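Local coordinates for protein carbohydrate deacetylase Agd3 (Neosartorya fumigata, PDB 6NWZ) that probably removes N-acetyl groups from galactosaminogalactan, the exopolysaccharide that Aspergillus fumigatus needs to form biofilm, using a zinc-binding carbohydrate esterase domain, at residues A81-D86 and Q94-T99; Q468-P473 and G537-G542; Q487-W492 and E599-R604. All coordinates share one frame; numbering follows the deposited sequence.

Contact 1 of 3, residues A81-D86 and Q94-T99; sequences AEVSYD and QSALTT
The methyl of Ala96 fits a notch framed by Val83 and Tyr85. Its CB comes up to the edge of the Tyr85 ring, near the ring plane, 3.6 Å from CE1, and also touches the carbonyl oxygen of Val83. That oxygen accepts the backbone N-H of Ala96 as well. Beside this bump, CG2 of Val83 lies against Ser95 OG and Leu97 CG, 3.9 Å from the latter, and the valine and leucine side chains pass at a slant. Ser95 supplies a small polar knob: with chi1 at 170°, its OG swings away from its own N and over to the carbonyl of Glu82, donating to Glu82 O at 2.9 Å. OG also receives the N-H of Leu97, an ST turn, and bonds to Trp102 NE1, so this hydroxyl has three partners. The neighbouring strand pairing is antiparallel: Ser84 faces Ser95 as a non-hydrogen-bonded pair, with CA atoms 4.0 Å apart, while Tyr85 and Gln94 exchange both backbone bonds. Tyr85 reaches on with its OH to Val56 O, and Lys32 makes a cation-pi contact with its ring. Within the CBM87 module, this two-stranded hairpin of 84-86 and 93-95 precedes helix 99-112, and Val83 and Leu97 both rest on Ile30 of strand 22-31.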
# COMPACT_ATOMS: atom_id res chain seq x y z
N ALA A 81 -20.52 14.36 -7.58
CA ALA A 81 -21.61 15.17 -7.05
C ALA A 81 -22.23 16.07 -8.12
O ALA A 81 -22.78 17.13 -7.80
CB ALA A 81 -21.16 16.01 -5.85
N GLU A 82 -22.16 15.66 -9.38
CA GLU A 82 -22.71 16.41 -10.51
C GLU A 82 -22.21 17.85 -10.57
O GLU A 82 -22.88 18.71 -11.14
CB GLU A 82 -24.24 16.41 -10.49
CG GLU A 82 -24.89 15.09 -10.83
CD GLU A 82 -26.38 15.08 -10.54
OE1 GLU A 82 -26.76 15.16 -9.36
OE2 GLU A 82 -27.17 15.00 -11.50
N VAL A 83 -21.02 18.11 -10.01
CA VAL A 83 -20.50 19.46 -9.75
C VAL A 83 -21.63 20.43 -9.45
O VAL A 83 -21.80 21.45 -10.13
CB VAL A 83 -19.60 19.96 -10.90
CG1 VAL A 83 -18.31 19.16 -10.92
CG2 VAL A 83 -20.28 19.89 -12.26
N SER A 84 -22.41 20.13 -8.42
CA SER A 84 -23.63 20.85 -8.10
C SER A 84 -23.40 21.88 -7.00
O SER A 84 -22.73 21.61 -6.00
CB SER A 84 -24.73 19.89 -7.66
OG SER A 84 -25.88 20.60 -7.25
N TYR A 85 -23.97 23.07 -7.20
CA TYR A 85 -23.92 24.14 -6.22
C TYR A 85 -25.34 24.62 -5.93
O TYR A 85 -26.26 24.40 -6.72
CB TYR A 85 -23.09 25.33 -6.70
CG TYR A 85 -21.62 25.05 -6.92
CD1 TYR A 85 -21.17 24.49 -8.11
CD2 TYR A 85 -20.69 25.39 -5.96
CE1 TYR A 85 -19.82 24.26 -8.32
CE2 TYR A 85 -19.34 25.16 -6.15
CZ TYR A 85 -18.91 24.60 -7.33
OH TYR A 85 -17.57 24.37 -7.52
N ASP A 86 -25.50 25.29 -4.79
CA ASP A 86 -26.77 25.91 -4.43
C ASP A 86 -26.72 27.35 -4.93
O ASP A 86 -26.05 28.20 -4.35
CB ASP A 86 -27.01 25.85 -2.92
CG ASP A 86 -28.34 26.49 -2.51
OD1 ASP A 86 -29.13 26.89 -3.39
OD2 ASP A 86 -28.60 26.58 -1.29
N GLN A 94 -28.14 23.15 -8.55
CA GLN A 94 -27.99 22.84 -9.97
C GLN A 94 -26.54 22.49 -10.25
O GLN A 94 -25.63 22.88 -9.51
CB GLN A 94 -28.41 24.00 -10.88
CG GLN A 94 -29.88 24.40 -10.79
CD GLN A 94 -30.81 23.34 -11.33
OE1 GLN A 94 -30.39 22.40 -12.00
NE2 GLN A 94 -32.10 23.50 -11.04
N SER A 95 -26.33 21.75 -11.33
CA SER A 95 -24.97 21.47 -11.78
C SER A 95 -24.31 22.73 -12.31
O SER A 95 -24.93 23.53 -13.01
CB SER A 95 -24.99 20.39 -12.87
OG SER A 95 -23.71 20.26 -13.47
N ALA A 96 -23.03 22.91 -11.98
CA ALA A 96 -22.29 24.05 -12.50
C ALA A 96 -21.98 23.92 -13.99
O ALA A 96 -21.61 24.91 -14.62
CB ALA A 96 -21.00 24.26 -11.71
N LEU A 97 -22.11 22.72 -14.55
CA LEU A 97 -22.02 22.52 -15.99
C LEU A 97 -23.39 22.72 -16.62
O LEU A 97 -24.40 22.22 -16.12
CB LEU A 97 -21.49 21.12 -16.32
CG LEU A 97 -20.02 20.82 -16.01
CD1 LEU A 97 -19.67 19.38 -16.38
CD2 LEU A 97 -19.09 21.78 -16.74
N THR A 98 -23.42 23.47 -17.73
CA THR A 98 -24.67 23.82 -18.38
C THR A 98 -25.32 22.59 -19.01
O THR A 98 -24.71 21.52 -19.15
CB THR A 98 -24.45 24.90 -19.44
OG1 THR A 98 -24.00 24.29 -20.66
CG2 THR A 98 -23.42 25.92 -18.98
N THR A 99 -26.59 22.75 -19.38
CA THR A 99 -27.30 21.67 -20.05
C THR A 99 -26.62 21.30 -21.36
O THR A 99 -26.49 20.11 -21.68
CB THR A 99 -28.75 22.08 -20.29
OG1 THR A 99 -29.46 22.08 -19.05
CG2 THR A 99 -29.43 21.13 -21.26

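Contact 2 of 3, residues Q468-P473 and G537-G542; sequences QNAMWP and GLRHDG
Over one face of the Arg539 guanidinium sits the methyl of Ala470, its CB centred on the flat group and 3.6 Å above the plane. NH1 and CZ are its nearest atoms. A second flat group, the Trp472 indole, has Asn469 CB over the centre of one face and meets Tyr605 edge to face. Met471 crosses Arg539 at about a right angle: its chain is bent at both chi2 and chi3, and this carries CE to 3.7 Å from Arg539 CD and equally near Gly537 O. The loop presenting these side chains is a type I turn from Asn469 to Trp472. Asn469 OD1 accepts the N-H of Met471 at 2.8 Å, an Asx turn overlapping the start of the type I turn, and also bonds Asn45 ND2 of helix 34-47. No direct hydrogen bond joins the segments. Instead a water donates to Ala470 O at 2.9 Å and to Asp541 OD1 at 2.7 Å, with a weak bond from Arg539 NE, so it bridges the two loops. Asp541 OD2 bonds to Asn459 ND2, and its salt bridge to Arg539 NH2 is long. Leu538, with positive phi, is the C-prime residue of the Schellman motif ending helix 520-536, which carries the zinc ligands Asp530 and His534. The contact thus sets the loop before strand 474-475 against the link from that helix to strand 542-546, with helices 34-47 and 594-607 packing on Met471.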
# COMPACT_ATOMS: atom_id res chain seq x y z
N GLN A 468 4.78 14.99 -3.31
CA GLN A 468 4.22 15.18 -4.64
C GLN A 468 3.34 14.03 -5.10
O GLN A 468 2.48 14.24 -5.96
CB GLN A 468 5.34 15.39 -5.68
CG GLN A 468 6.75 15.52 -5.11
CD GLN A 468 6.95 16.79 -4.29
OE1 GLN A 468 6.23 17.77 -4.46
NE2 GLN A 468 7.93 16.76 -3.40
N ASN A 469 3.54 12.83 -4.55
CA ASN A 469 2.76 11.66 -4.95
C ASN A 469 3.00 10.57 -3.91
O ASN A 469 4.15 10.21 -3.64
CB ASN A 469 3.16 11.17 -6.34
CG ASN A 469 2.23 10.09 -6.87
OD1 ASN A 469 1.70 9.26 -6.13
ND2 ASN A 469 2.01 10.10 -8.18
N ALA A 470 1.91 10.05 -3.34
CA ALA A 470 2.04 9.05 -2.29
C ALA A 470 2.71 7.78 -2.79
O ALA A 470 3.33 7.05 -2.01
CB ALA A 470 0.66 8.73 -1.71
N MET A 471 2.59 7.51 -4.09
CA MET A 471 3.17 6.31 -4.68
C MET A 471 4.68 6.40 -4.86
O MET A 471 5.28 5.44 -5.35
CB MET A 471 2.50 6.02 -6.03
CG MET A 471 0.98 5.91 -5.96
SD MET A 471 0.37 4.43 -5.11
CE MET A 471 -1.11 5.08 -4.35
N TRP A 472 5.30 7.53 -4.49
CA TRP A 472 6.72 7.76 -4.69
C TRP A 472 7.48 7.72 -3.37
O TRP A 472 6.93 8.05 -2.31
CB TRP A 472 6.98 9.12 -5.36
CG TRP A 472 6.38 9.26 -6.72
CD1 TRP A 472 5.81 8.28 -7.48
CD2 TRP A 472 6.28 10.47 -7.48
NE1 TRP A 472 5.36 8.81 -8.67
CE2 TRP A 472 5.64 10.15 -8.69
CE3 TRP A 472 6.66 11.79 -7.25
CZ2 TRP A 472 5.38 11.10 -9.67
CZ3 TRP A 472 6.40 12.74 -8.23
CH2 TRP A 472 5.77 12.38 -9.42
N PRO A 473 8.74 7.31 -3.39
CA PRO A 473 9.58 7.44 -2.20
C PRO A 473 10.10 8.86 -2.06
O PRO A 473 10.12 9.65 -3.01
CB PRO A 473 10.72 6.45 -2.47
CG PRO A 473 10.86 6.49 -3.96
CD PRO A 473 9.46 6.66 -4.50
N GLY A 537 -5.95 0.74 -1.26
CA GLY A 537 -5.45 1.91 -1.95
C GLY A 537 -4.18 1.66 -2.73
O GLY A 537 -3.59 2.61 -3.26
N LEU A 538 -3.74 0.40 -2.81
CA LEU A 538 -2.56 -0.00 -3.58
C LEU A 538 -1.28 0.66 -3.06
O LEU A 538 -0.32 0.85 -3.81
CB LEU A 538 -2.74 0.27 -5.08
CG LEU A 538 -3.97 -0.36 -5.73
CD1 LEU A 538 -3.89 -0.26 -7.25
CD2 LEU A 538 -4.14 -1.81 -5.28
N ARG A 539 -1.26 1.00 -1.78
CA ARG A 539 -0.05 1.51 -1.14
C ARG A 539 0.90 0.35 -0.88
O ARG A 539 0.58 -0.56 -0.10
CB ARG A 539 -0.41 2.24 0.15
CG ARG A 539 -1.37 3.41 -0.05
CD ARG A 539 -0.67 4.61 -0.68
NE ARG A 539 0.24 5.25 0.27
CZ ARG A 539 -0.06 6.33 0.97
NH1 ARG A 539 -1.24 6.93 0.82
NH2 ARG A 539 0.83 6.83 1.82
N HIS A 540 2.05 0.36 -1.54
CA HIS A 540 3.04 -0.71 -1.43
C HIS A 540 3.96 -0.56 -0.22
O HIS A 540 4.95 -1.29 -0.13
CB HIS A 540 3.88 -0.78 -2.70
CG HIS A 540 3.12 -1.21 -3.91
ND1 HIS A 540 3.68 -1.28 -5.17
CD2 HIS A 540 1.83 -1.59 -4.06
CE1 HIS A 540 2.77 -1.69 -6.03
NE2 HIS A 540 1.64 -1.89 -5.39
N ASP A 541 3.66 0.37 0.70
CA ASP A 541 4.49 0.55 1.88
C ASP A 541 4.46 -0.70 2.75
O ASP A 541 3.44 -1.39 2.85
CB ASP A 541 4.02 1.75 2.70
CG ASP A 541 3.49 2.88 1.85
OD1 ASP A 541 3.32 2.68 0.63
OD2 ASP A 541 3.24 3.97 2.40
N GLY A 542 5.59 -1.00 3.38
CA GLY A 542 5.66 -2.09 4.32
C GLY A 542 5.12 -1.70 5.68
O GLY A 542 4.62 -0.59 5.89
O HOH W 1 2.91 4.23 -1.48

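Contact 3 of 3, residues Q487-W492 and E599-R604; sequences QVNPRW and ENFLAR
Phe601 and Leu602 meet Gln487, Asn489 and Pro490 where helix 594-607 lies against strand 487-492. The first helix residue to matter is Phe601, whose CB points at the strand and is met by two amides. Asn489 OD1 comes within 3.5 Å of Phe601 CB and lies obliquely to the ring, with the amide and ring planes 41° apart. Gln487 NE2 approaches the same CB at 3.7 Å, and its amide is turned more steeply to the ring. Further out, the ring reaches Pro490. The proline's CD stands over one face, 4.1 Å from the Phe601 centroid and offset toward the rim, a CH-pi contact; CG of Pro490 comes to 3.6 Å from Phe601 CZ. The next residue, Leu602, receives the other end of the glutamine amide: Gln487 OE1 lies 3.7 Å from Leu602 CD1, and close to Leu602 CB as well.

Gln487 reaches the helix because its chain is fully extended, with CG anti to the backbone N (chi1 -176°) and CD anti again. Its amide nitrogen is anchored by Ser598 O, in the helix just before Glu599, and gives only a weak bond, 2.8 Å long, to Asn489 OD1. Asn489 ND2 donates instead to Cys455 O of strand 454-456, so the glutamine amide is held by the helix and the asparagine amide chiefly by the sheet. No hydrogen bond joins the two segments themselves; the joint is buried packing. The helix crosses the short strand 487-489 at 108°, axes 9.7 Å apart, and so packs across strand 487-492, which has 454-456 and 542-546 as parallel partners in the deacetylase-domain sheet and 474-475 as an antiparallel one.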
# COMPACT_ATOMS: atom_id res chain seq x y z
N GLN A 487 17.33 7.09 -0.84
CA GLN A 487 15.92 6.83 -1.11
C GLN A 487 15.25 6.33 0.17
O GLN A 487 15.62 5.28 0.70
CB GLN A 487 15.76 5.82 -2.24
CG GLN A 487 14.32 5.56 -2.65
CD GLN A 487 14.19 4.49 -3.72
OE1 GLN A 487 15.10 4.28 -4.52
NE2 GLN A 487 13.04 3.81 -3.74
N VAL A 488 14.26 7.07 0.64
CA VAL A 488 13.51 6.72 1.84
C VAL A 488 12.16 6.16 1.41
O VAL A 488 11.29 6.90 0.93
CB VAL A 488 13.33 7.93 2.78
CG1 VAL A 488 12.52 7.53 4.00
CG2 VAL A 488 14.69 8.48 3.18
N ASN A 489 11.99 4.85 1.57
CA ASN A 489 10.72 4.23 1.21
C ASN A 489 9.76 4.28 2.40
O ASN A 489 10.19 4.10 3.55
CB ASN A 489 10.93 2.78 0.79
CG ASN A 489 11.95 2.63 -0.32
OD1 ASN A 489 11.67 2.90 -1.49
ND2 ASN A 489 13.16 2.20 0.04
N PRO A 490 8.48 4.52 2.15
CA PRO A 490 7.52 4.64 3.25
C PRO A 490 7.28 3.32 3.97
O PRO A 490 7.50 2.23 3.42
CB PRO A 490 6.24 5.13 2.55
CG PRO A 490 6.40 4.67 1.13
CD PRO A 490 7.86 4.75 0.83
N ARG A 491 6.83 3.44 5.22
CA ARG A 491 6.49 2.29 6.05
C ARG A 491 5.43 2.70 7.06
O ARG A 491 5.52 3.76 7.67
CB ARG A 491 7.71 1.72 6.79
CG ARG A 491 7.44 0.39 7.50
CD ARG A 491 8.73 -0.32 7.94
NE ARG A 491 9.32 0.29 9.13
CZ ARG A 491 10.29 -0.26 9.86
NH1 ARG A 491 10.76 0.38 10.92
NH2 ARG A 491 10.78 -1.45 9.53
N TRP A 492 4.44 1.83 7.24
CA TRP A 492 3.35 2.06 8.17
C TRP A 492 3.72 1.58 9.57
O TRP A 492 4.43 0.59 9.76
CB TRP A 492 2.09 1.34 7.71
CG TRP A 492 1.55 1.83 6.39
CD1 TRP A 492 1.45 1.11 5.23
CD2 TRP A 492 1.04 3.13 6.11
NE1 TRP A 492 0.90 1.90 4.24
CE2 TRP A 492 0.64 3.14 4.75
CE3 TRP A 492 0.87 4.30 6.86
CZ2 TRP A 492 0.09 4.27 4.14
CZ3 TRP A 492 0.33 5.41 6.25
CH2 TRP A 492 -0.05 5.39 4.91
N GLU A 599 13.21 -1.08 -5.26
CA GLU A 599 13.35 -1.02 -6.71
C GLU A 599 12.04 -0.62 -7.38
O GLU A 599 12.02 0.26 -8.24
CB GLU A 599 13.84 -2.38 -7.23
CG GLU A 599 13.80 -2.54 -8.75
CD GLU A 599 14.82 -1.66 -9.46
OE1 GLU A 599 15.72 -1.12 -8.78
OE2 GLU A 599 14.72 -1.52 -10.70
N ASN A 600 10.93 -1.26 -6.98
CA ASN A 600 9.64 -0.94 -7.59
C ASN A 600 9.21 0.49 -7.27
O ASN A 600 8.57 1.15 -8.10
CB ASN A 600 8.58 -1.94 -7.15
CG ASN A 600 8.91 -3.36 -7.54
OD1 ASN A 600 9.87 -3.61 -8.27
ND2 ASN A 600 8.10 -4.31 -7.07
N PHE A 601 9.52 0.97 -6.06
CA PHE A 601 9.22 2.36 -5.73
C PHE A 601 10.01 3.31 -6.63
O PHE A 601 9.49 4.36 -7.04
CB PHE A 601 9.54 2.64 -4.26
CG PHE A 601 8.35 2.56 -3.36
CD1 PHE A 601 7.36 3.52 -3.41
CD2 PHE A 601 8.23 1.53 -2.44
CE1 PHE A 601 6.26 3.46 -2.57
CE2 PHE A 601 7.13 1.46 -1.59
CZ PHE A 601 6.14 2.42 -1.66
N LEU A 602 11.25 2.95 -6.96
CA LEU A 602 12.04 3.79 -7.87
C LEU A 602 11.50 3.70 -9.29
O LEU A 602 11.37 4.73 -9.97
CB LEU A 602 13.50 3.37 -7.82
CG LEU A 602 14.47 4.29 -8.55
CD1 LEU A 602 14.55 5.65 -7.87
CD2 LEU A 602 15.84 3.65 -8.62
N ALA A 603 11.19 2.50 -9.76
CA ALA A 603 10.67 2.34 -11.12
C ALA A 603 9.32 3.03 -11.28
O ALA A 603 9.05 3.64 -12.32
CB ALA A 603 10.56 0.85 -11.47
N ARG A 604 8.45 2.92 -10.27
CA ARG A 604 7.19 3.65 -10.31
C ARG A 604 7.43 5.15 -10.43
O ARG A 604 6.80 5.83 -11.25
CB ARG A 604 6.37 3.35 -9.06
CG ARG A 604 5.19 4.30 -8.85
CD ARG A 604 4.16 4.12 -9.95
NE ARG A 604 3.28 5.29 -10.09
CZ ARG A 604 2.01 5.32 -9.70
NH1 ARG A 604 1.45 4.25 -9.16
NH2 ARG A 604 1.30 6.43 -9.87

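From the N terminus, the chain first closes contact 1, a short hairpin within the CBM87 module, and finishes with it before the other two begin. Its centre lies about 33 Å from that of contact 2 and about 40 Å from that of contact 3. The remaining pair belongs to the deacetylase domain and crosses: 468-473 opens contact 2, 487-492 opens contact 3, then 537-542 and 599-604 close them in that order. Their centres are about 7 Å apart. They join directly through the probable hydrogen bond from Trp492 N to Gly542 O, and Pro473 packs on Phe601, tying strands 487-492 and 542-546, the loops 468-473 and 537-542 and helix 594-607 together.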